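PDB 3QWT: putative GH105 family protein from Salmonella enterica subsp. enterica serovar Paratyphi A, which is of unconfirmed function but probably acts as a glycoside hydrolase of family GH105, a family that includes unsaturated rhamnogalacturonyl hydrolases. Local coordinates for residues A63-T68 with A97-E102; G75-Y80 with A119-E124. All coordinates share one frame; numbering follows the deposited sequence.

Contact 1. Residues A63-T68 with A97-E102; sequences AGWEWT and ADRFAE
The guanidinium of Arg99 carries the carbonyl oxygen of Ala63 over the centre of one face, with Ala63 O 3.1 Å from Arg99 CZ, while Asp98 CB covers the opposite face nearer the rim. Lying above the plane, Ala63 O is badly placed for the N-H groups, and the contact is one of carbonyl on a cationic face. The N-H groups are used at the edge, within the same helix: NE and NH1 grip Glu102 side-on, one to each carboxylate oxygen, with Arg99 NH1 2.6 Å from Glu102 OE2 in a nearly straight salt bridge. Bends at chi2 and chi3 (-70° and 77°) fold the arginine back to meet this partner one turn on. In the alpha/alpha toroid, residues 63-66 form the loop leading into helix 67-83, with Glu66 as its N-cap, and 97-102 is the last part of helix 86-102. Further back along the side chain, Arg99 CD lies 3.6 Å from Gly64 O, and Arg99 CB approaches CE3 of Trp65 obliquely at 4.0 Å. The indole reaches on to Phe100, where Trp65 CH2 meets the edge of the phenyl ring at CE1, 4.0 Å away. Trp65 NE1 is bonded to Thr111 O, and Trp95 sits edge-to-face against the same indole. Phe100 stacks on Trp133, and its carbonyl oxygen accepts a hydrogen bond from Arg23 of the second subunit.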
loop_
_atom_site.group_PDB
_atom_site.type_symbol
_atom_site.label_atom_id
_atom_site.label_comp_id
_atom_site.label_asym_id
_atom_site.label_seq_id
_atom_site.Cartn_x
_atom_site.Cartn_y
_atom_site.Cartn_z
ATOM N N ALA A 63 40.827 -14.882 25.585
ATOM C CA ALA A 63 39.801 -15.364 26.499
ATOM C C ALA A 63 39.090 -14.243 27.267
ATOM O O ALA A 63 38.305 -14.513 28.178
ATOM C CB ALA A 63 40.371 -16.403 27.452
ATOM N N GLY A 64 39.339 -12.993 26.885
ATOM C CA GLY A 64 38.722 -11.863 27.562
ATOM C C GLY A 64 37.419 -11.380 26.931
ATOM O O GLY A 64 37.026 -11.822 25.855
ATOM N N TRP A 65 36.749 -10.464 27.622
ATOM C CA TRP A 65 35.571 -9.800 27.096
ATOM C C TRP A 65 35.688 -8.282 27.192
ATOM O O TRP A 65 35.421 -7.693 28.241
ATOM C CB TRP A 65 34.326 -10.266 27.851
ATOM C CG TRP A 65 32.996 -9.771 27.287
ATOM C CD1 TRP A 65 32.769 -8.655 26.516
ATOM C CD2 TRP A 65 31.713 -10.405 27.458
ATOM N NE1 TRP A 65 31.418 -8.555 26.206
ATOM C CE2 TRP A 65 30.755 -9.614 26.777
ATOM C CE3 TRP A 65 31.283 -11.553 28.139
ATOM C CZ2 TRP A 65 29.400 -9.942 26.755
ATOM C CZ3 TRP A 65 29.933 -11.883 28.110
ATOM C CH2 TRP A 65 29.006 -11.077 27.429
ATOM N N GLU A 66 36.101 -7.650 26.106
ATOM C CA GLU A 66 35.921 -6.207 25.975
ATOM C C GLU A 66 35.866 -5.732 24.525
ATOM O O GLU A 66 35.796 -6.535 23.597
ATOM C CB GLU A 66 36.967 -5.413 26.751
ATOM C CG GLU A 66 36.461 -4.006 27.065
ATOM C CD GLU A 66 37.569 -3.068 27.353
ATOM O OE1 GLU A 66 37.377 -2.148 28.171
ATOM O OE2 GLU A 66 38.645 -3.251 26.758
ATOM N N TRP A 67 35.889 -4.422 24.337
ATOM C CA TRP A 67 35.683 -3.863 23.003
ATOM C C TRP A 67 36.655 -4.467 22.010
ATOM O O TRP A 67 36.353 -4.600 20.825
ATOM C CB TRP A 67 35.780 -2.332 23.010
ATOM C CG TRP A 67 37.164 -1.806 23.275
ATOM C CD1 TRP A 67 37.724 -1.543 24.494
ATOM C CD2 TRP A 67 38.162 -1.485 22.300
ATOM N NE1 TRP A 67 39.003 -1.077 24.338
ATOM C CE2 TRP A 67 39.300 -1.033 23.002
ATOM C CE3 TRP A 67 38.205 -1.539 20.904
ATOM C CZ2 TRP A 67 40.470 -0.634 22.355
ATOM C CZ3 TRP A 67 39.361 -1.136 20.261
ATOM C CH2 TRP A 67 40.484 -0.693 20.990
ATOM N N THR A 68 37.815 -4.860 22.500
ATOM C CA THR A 68 38.883 -5.302 21.613
ATOM C C THR A 68 38.458 -6.591 20.942
ATOM O O THR A 68 38.563 -6.739 19.730
ATOM C CB THR A 68 40.214 -5.508 22.378
ATOM O OG1 THR A 68 40.048 -6.540 23.364
ATOM C CG2 THR A 68 40.636 -4.204 23.056
ATOM N N ALA A 97 30.431 -19.036 22.925
ATOM C CA ALA A 97 30.032 -20.128 23.804
ATOM C C ALA A 97 30.844 -20.073 25.108
ATOM O O ALA A 97 30.302 -20.163 26.219
ATOM C CB ALA A 97 30.209 -21.458 23.103
ATOM N N ASP A 98 32.147 -19.890 24.966
ATOM C CA ASP A 98 33.021 -19.799 26.123
ATOM C C ASP A 98 32.620 -18.645 27.035
ATOM O O ASP A 98 32.522 -18.813 28.248
ATOM C CB ASP A 98 34.483 -19.636 25.681
ATOM C CG ASP A 98 35.038 -20.887 25.011
ATOM O OD1 ASP A 98 34.395 -21.960 25.103
ATOM O OD2 ASP A 98 36.125 -20.797 24.403
ATOM N N ARG A 99 32.392 -17.469 26.462
ATOM C CA ARG A 99 32.084 -16.303 27.279
ATOM C C ARG A 99 30.725 -16.478 27.950
ATOM O O ARG A 99 30.497 -16.036 29.077
ATOM C CB ARG A 99 32.070 -15.035 26.427
ATOM C CG ARG A 99 33.378 -14.693 25.729
ATOM C CD ARG A 99 34.455 -14.238 26.698
ATOM N NE ARG A 99 35.055 -15.338 27.438
ATOM C CZ ARG A 99 35.995 -16.152 26.956
ATOM N NH1 ARG A 99 36.489 -17.125 27.709
ATOM N NH2 ARG A 99 36.432 -16.001 25.717
ATOM N N PHE A 100 29.808 -17.114 27.241
ATOM C CA PHE A 100 28.459 -17.229 27.742
ATOM C C PHE A 100 28.395 -18.260 28.866
ATOM O O PHE A 100 27.734 -18.025 29.877
ATOM C CB PHE A 100 27.457 -17.531 26.616
ATOM C CG PHE A 100 27.183 -16.358 25.713
ATOM C CD1 PHE A 100 27.622 -15.086 26.047
ATOM C CD2 PHE A 100 26.495 -16.528 24.525
ATOM C CE1 PHE A 100 27.375 -14.005 25.212
ATOM C CE2 PHE A 100 26.245 -15.446 23.685
ATOM C CZ PHE A 100 26.689 -14.183 24.032
ATOM N N ALA A 101 29.096 -19.383 28.706
ATOM C CA ALA A 101 29.223 -20.338 29.810
ATOM C C ALA A 101 29.787 -19.660 31.065
ATOM O O ALA A 101 29.289 -19.871 32.172
ATOM C CB ALA A 101 30.077 -21.547 29.414
ATOM N N GLU A 102 30.818 -18.843 30.900
ATOM C CA GLU A 102 31.369 -18.125 32.045
ATOM C C GLU A 102 30.302 -17.292 32.725
ATOM O O GLU A 102 30.195 -17.279 33.945
ATOM C CB GLU A 102 32.518 -17.218 31.620
ATOM C CG GLU A 102 33.794 -17.965 31.333
ATOM C CD GLU A 102 34.750 -17.128 30.518
ATOM O OE1 GLU A 102 34.402 -15.970 30.216
ATOM O OE2 GLU A 102 35.838 -17.622 30.177
#

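Contact 2. Residues G75-Y80 with A119-E124; sequences GMYHYY and AYRYEE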
loop_
_atom_site.group_PDB
_atom_site.type_symbol
_atom_site.label_atom_id
_atom_site.label_comp_id
_atom_site.label_asym_id
_atom_site.label_seq_id
_atom_site.Cartn_x
_atom_site.Cartn_y
_atom_site.Cartn_z
ATOM N N GLY A 75 36.154 -8.320 12.472
ATOM C CA GLY A 75 37.131 -8.560 11.427
ATOM C C GLY A 75 37.071 -10.000 10.946
ATOM O O GLY A 75 37.031 -10.263 9.748
HETATM N N MSE A 76 37.063 -10.938 11.886
HETATM C CA MSE A 76 36.876 -12.349 11.557
HETATM C C MSE A 76 35.576 -12.571 10.794
HETATM O O MSE A 76 35.552 -13.291 9.786
HETATM C CB MSE A 76 36.859 -13.199 12.827
HETATM C CG MSE A 76 38.209 -13.324 13.508
HETATM SE SE MSE A 76 38.112 -14.510 15.074
HETATM C CE MSE A 76 39.928 -14.250 15.737
ATOM N N TYR A 77 34.491 -11.964 11.275
ATOM C CA TYR A 77 33.196 -12.192 10.647
ATOM C C TYR A 77 33.278 -11.794 9.184
ATOM O O TYR A 77 32.857 -12.539 8.307
ATOM C CB TYR A 77 32.044 -11.446 11.335
ATOM C CG TYR A 77 30.752 -11.735 10.617
ATOM C CD1 TYR A 77 30.147 -12.979 10.739
ATOM C CD2 TYR A 77 30.178 -10.803 9.756
ATOM C CE1 TYR A 77 28.984 -13.283 10.048
ATOM C CE2 TYR A 77 29.007 -11.104 9.052
ATOM C CZ TYR A 77 28.422 -12.348 9.211
ATOM O OH TYR A 77 27.271 -12.674 8.536
ATOM N N HIS A 78 33.845 -10.618 8.935
ATOM C CA HIS A 78 34.021 -10.126 7.568
ATOM C C HIS A 78 34.639 -11.180 6.651
ATOM O O HIS A 78 34.062 -11.538 5.622
ATOM C CB HIS A 78 34.833 -8.815 7.549
ATOM C CG HIS A 78 33.975 -7.593 7.652
ATOM N ND1 HIS A 78 33.624 -6.839 6.558
ATOM C CD2 HIS A 78 33.349 -7.027 8.712
ATOM C CE1 HIS A 78 32.833 -5.849 6.938
ATOM N NE2 HIS A 78 32.652 -5.943 8.242
ATOM N N TYR A 79 35.798 -11.696 7.041
ATOM C CA TYR A 79 36.390 -12.779 6.285
ATOM C C TYR A 79 35.414 -13.942 6.103
ATOM O O TYR A 79 35.217 -14.426 4.982
ATOM C CB TYR A 79 37.695 -13.252 6.915
ATOM C CG TYR A 79 38.502 -14.139 5.971
ATOM C CD1 TYR A 79 39.176 -13.589 4.888
ATOM C CD2 TYR A 79 38.576 -15.519 6.157
ATOM C CE1 TYR A 79 39.909 -14.378 4.019
ATOM C CE2 TYR A 79 39.305 -16.318 5.289
ATOM C CZ TYR A 79 39.970 -15.736 4.217
ATOM O OH TYR A 79 40.694 -16.509 3.333
ATOM N N TYR A 80 34.793 -14.384 7.194
ATOM C CA TYR A 80 33.868 -15.507 7.109
ATOM C C TYR A 80 32.738 -15.190 6.130
ATOM O O TYR A 80 32.381 -16.002 5.275
ATOM C CB TYR A 80 33.274 -15.865 8.483
ATOM C CG TYR A 80 32.018 -16.702 8.361
ATOM C CD1 TYR A 80 32.076 -18.015 7.894
ATOM C CD2 TYR A 80 30.782 -16.181 8.670
ATOM C CE1 TYR A 80 30.921 -18.792 7.758
ATOM C CE2 TYR A 80 29.629 -16.942 8.535
ATOM C CZ TYR A 80 29.705 -18.243 8.074
ATOM O OH TYR A 80 28.561 -18.997 7.945
ATOM N N ALA A 119 24.879 -10.503 16.306
ATOM C CA ALA A 119 23.698 -10.173 15.523
ATOM C C ALA A 119 23.777 -10.868 14.177
ATOM O O ALA A 119 22.811 -11.477 13.736
ATOM C CB ALA A 119 23.531 -8.644 15.351
ATOM N N TYR A 120 24.938 -10.795 13.538
ATOM C CA TYR A 120 25.113 -11.438 12.247
ATOM C C TYR A 120 25.008 -12.957 12.362
ATOM O O TYR A 120 24.480 -13.620 11.479
ATOM C CB TYR A 120 26.457 -11.072 11.635
ATOM C CG TYR A 120 26.462 -9.782 10.853
ATOM C CD1 TYR A 120 27.006 -8.610 11.398
ATOM C CD2 TYR A 120 25.921 -9.725 9.571
ATOM C CE1 TYR A 120 27.022 -7.424 10.675
ATOM C CE2 TYR A 120 25.929 -8.542 8.846
ATOM C CZ TYR A 120 26.484 -7.394 9.404
ATOM O OH TYR A 120 26.497 -6.218 8.691
ATOM N N ARG A 121 25.521 -13.514 13.448
ATOM C CA ARG A 121 25.462 -14.958 13.604
ATOM C C ARG A 121 24.019 -15.395 13.851
ATOM O O ARG A 121 23.578 -16.418 13.337
ATOM C CB ARG A 121 26.422 -15.460 14.696
ATOM C CG ARG A 121 27.917 -15.311 14.341
ATOM C CD ARG A 121 28.321 -16.178 13.144
ATOM N NE ARG A 121 28.230 -17.613 13.424
ATOM C CZ ARG A 121 27.687 -18.512 12.607
ATOM N NH1 ARG A 121 27.176 -18.130 11.447
ATOM N NH2 ARG A 121 27.640 -19.797 12.957
ATOM N N TYR A 122 23.278 -14.614 14.622
ATOM C CA TYR A 122 21.870 -14.927 14.836
ATOM C C TYR A 122 21.107 -14.840 13.521
ATOM O O TYR A 122 20.237 -15.661 13.246
ATOM C CB TYR A 122 21.239 -13.994 15.866
ATOM C CG TYR A 122 19.763 -14.230 16.032
ATOM C CD1 TYR A 122 19.290 -15.414 16.597
ATOM C CD2 TYR A 122 18.841 -13.284 15.620
ATOM C CE1 TYR A 122 17.949 -15.644 16.739
ATOM C CE2 TYR A 122 17.487 -13.502 15.760
ATOM C CZ TYR A 122 17.044 -14.684 16.327
ATOM O OH TYR A 122 15.691 -14.914 16.479
ATOM N N GLU A 123 21.442 -13.841 12.711
ATOM C CA GLU A 123 20.806 -13.671 11.409
ATOM C C GLU A 123 20.934 -14.943 10.544
ATOM O O GLU A 123 19.950 -15.385 9.951
ATOM C CB GLU A 123 21.414 -12.478 10.681
ATOM C CG GLU A 123 20.807 -12.208 9.318
ATOM C CD GLU A 123 21.280 -10.891 8.718
ATOM O OE1 GLU A 123 20.457 -10.172 8.118
ATOM O OE2 GLU A 123 22.480 -10.573 8.850
ATOM N N GLU A 124 22.135 -15.538 10.494
ATOM C CA GLU A 124 22.361 -16.758 9.713
ATOM C C GLU A 124 21.746 -18.016 10.320
ATOM O O GLU A 124 21.193 -18.830 9.598
ATOM C CB GLU A 124 23.849 -17.030 9.496
ATOM C CG GLU A 124 24.694 -15.826 9.145
ATOM C CD GLU A 124 26.177 -16.163 9.131
ATOM O OE1 GLU A 124 26.928 -15.574 9.947
ATOM O OE2 GLU A 124 26.574 -17.035 8.314
#
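Glu124 reaches across from helix 119-124 and takes hydroxyls from two tyrosines of helix 75-80. The two segments belong to helices 67-83 and 114-125 of the alpha/alpha toroid. The stronger bond is Tyr80 OH to Glu124 OE2, 2.8 Å, arriving on the syn side and close to the carboxylate plane. Tyr77 OH makes a weak bond to the other oxygen, Glu124 OE1. That oxygen also receives NH1 of Arg121, one turn back on its own helix, in a salt bridge of 3.0 Å between Arg121 NH1 and Glu124 OE1; NH1 comes from well above the carboxylate plane. Both carboxylate oxygens are thus engaged, and the nearby arginine would be expected to favour the ionised form of the acid. Arg121 is itself anchored by a salt bridge from NE to Asp93 of helix 86-102. The axes of segments 75-80 and 119-124 approach to 11.7 Å and run 33° from parallel, and helix 86-102 lies between them in the chain. Long side chains, the tyrosines and Glu124, span that separation. Tyr77 has CG anti to its backbone nitrogen (chi1 180°), which sends the ring out toward the other helix, where Tyr120 CB sits over one face in a CH-pi contact. The two tyrosine rings are slid apart, with centroids 4.7 Å from each other and planes at 30°, so they barely overlap. Lys180 makes a cation-pi contact with Tyr120. Tyr77 CE2 lies over one face of the Tyr120 ring, toward its rim, 3.4 Å from Tyr120 CG.

Overall arrangement
Both contacts draw on helix 67-83, contact 1 at the loop just ahead of its first turn and contact 2 further along. Their other halves lie on helices 86-102 and 114-125, which follow one another in the chain. The centres are about 16 Å apart and the nearest atoms about 8 Å, so the two do not touch. Contact 1 is partly buried, borders a second subunit and has a glycerol, probably from the crystallisation liquor, beside Glu102; its ion pair stays within one segment, leaving backbone carbonyls against the arginine, and aromatic contacts, to join the two. Contact 2 is buried, untouched by other chains, and its acid is bonded by hydroxyls from the opposite helix. In each, arginine and glutamate three residues apart pair on one helix.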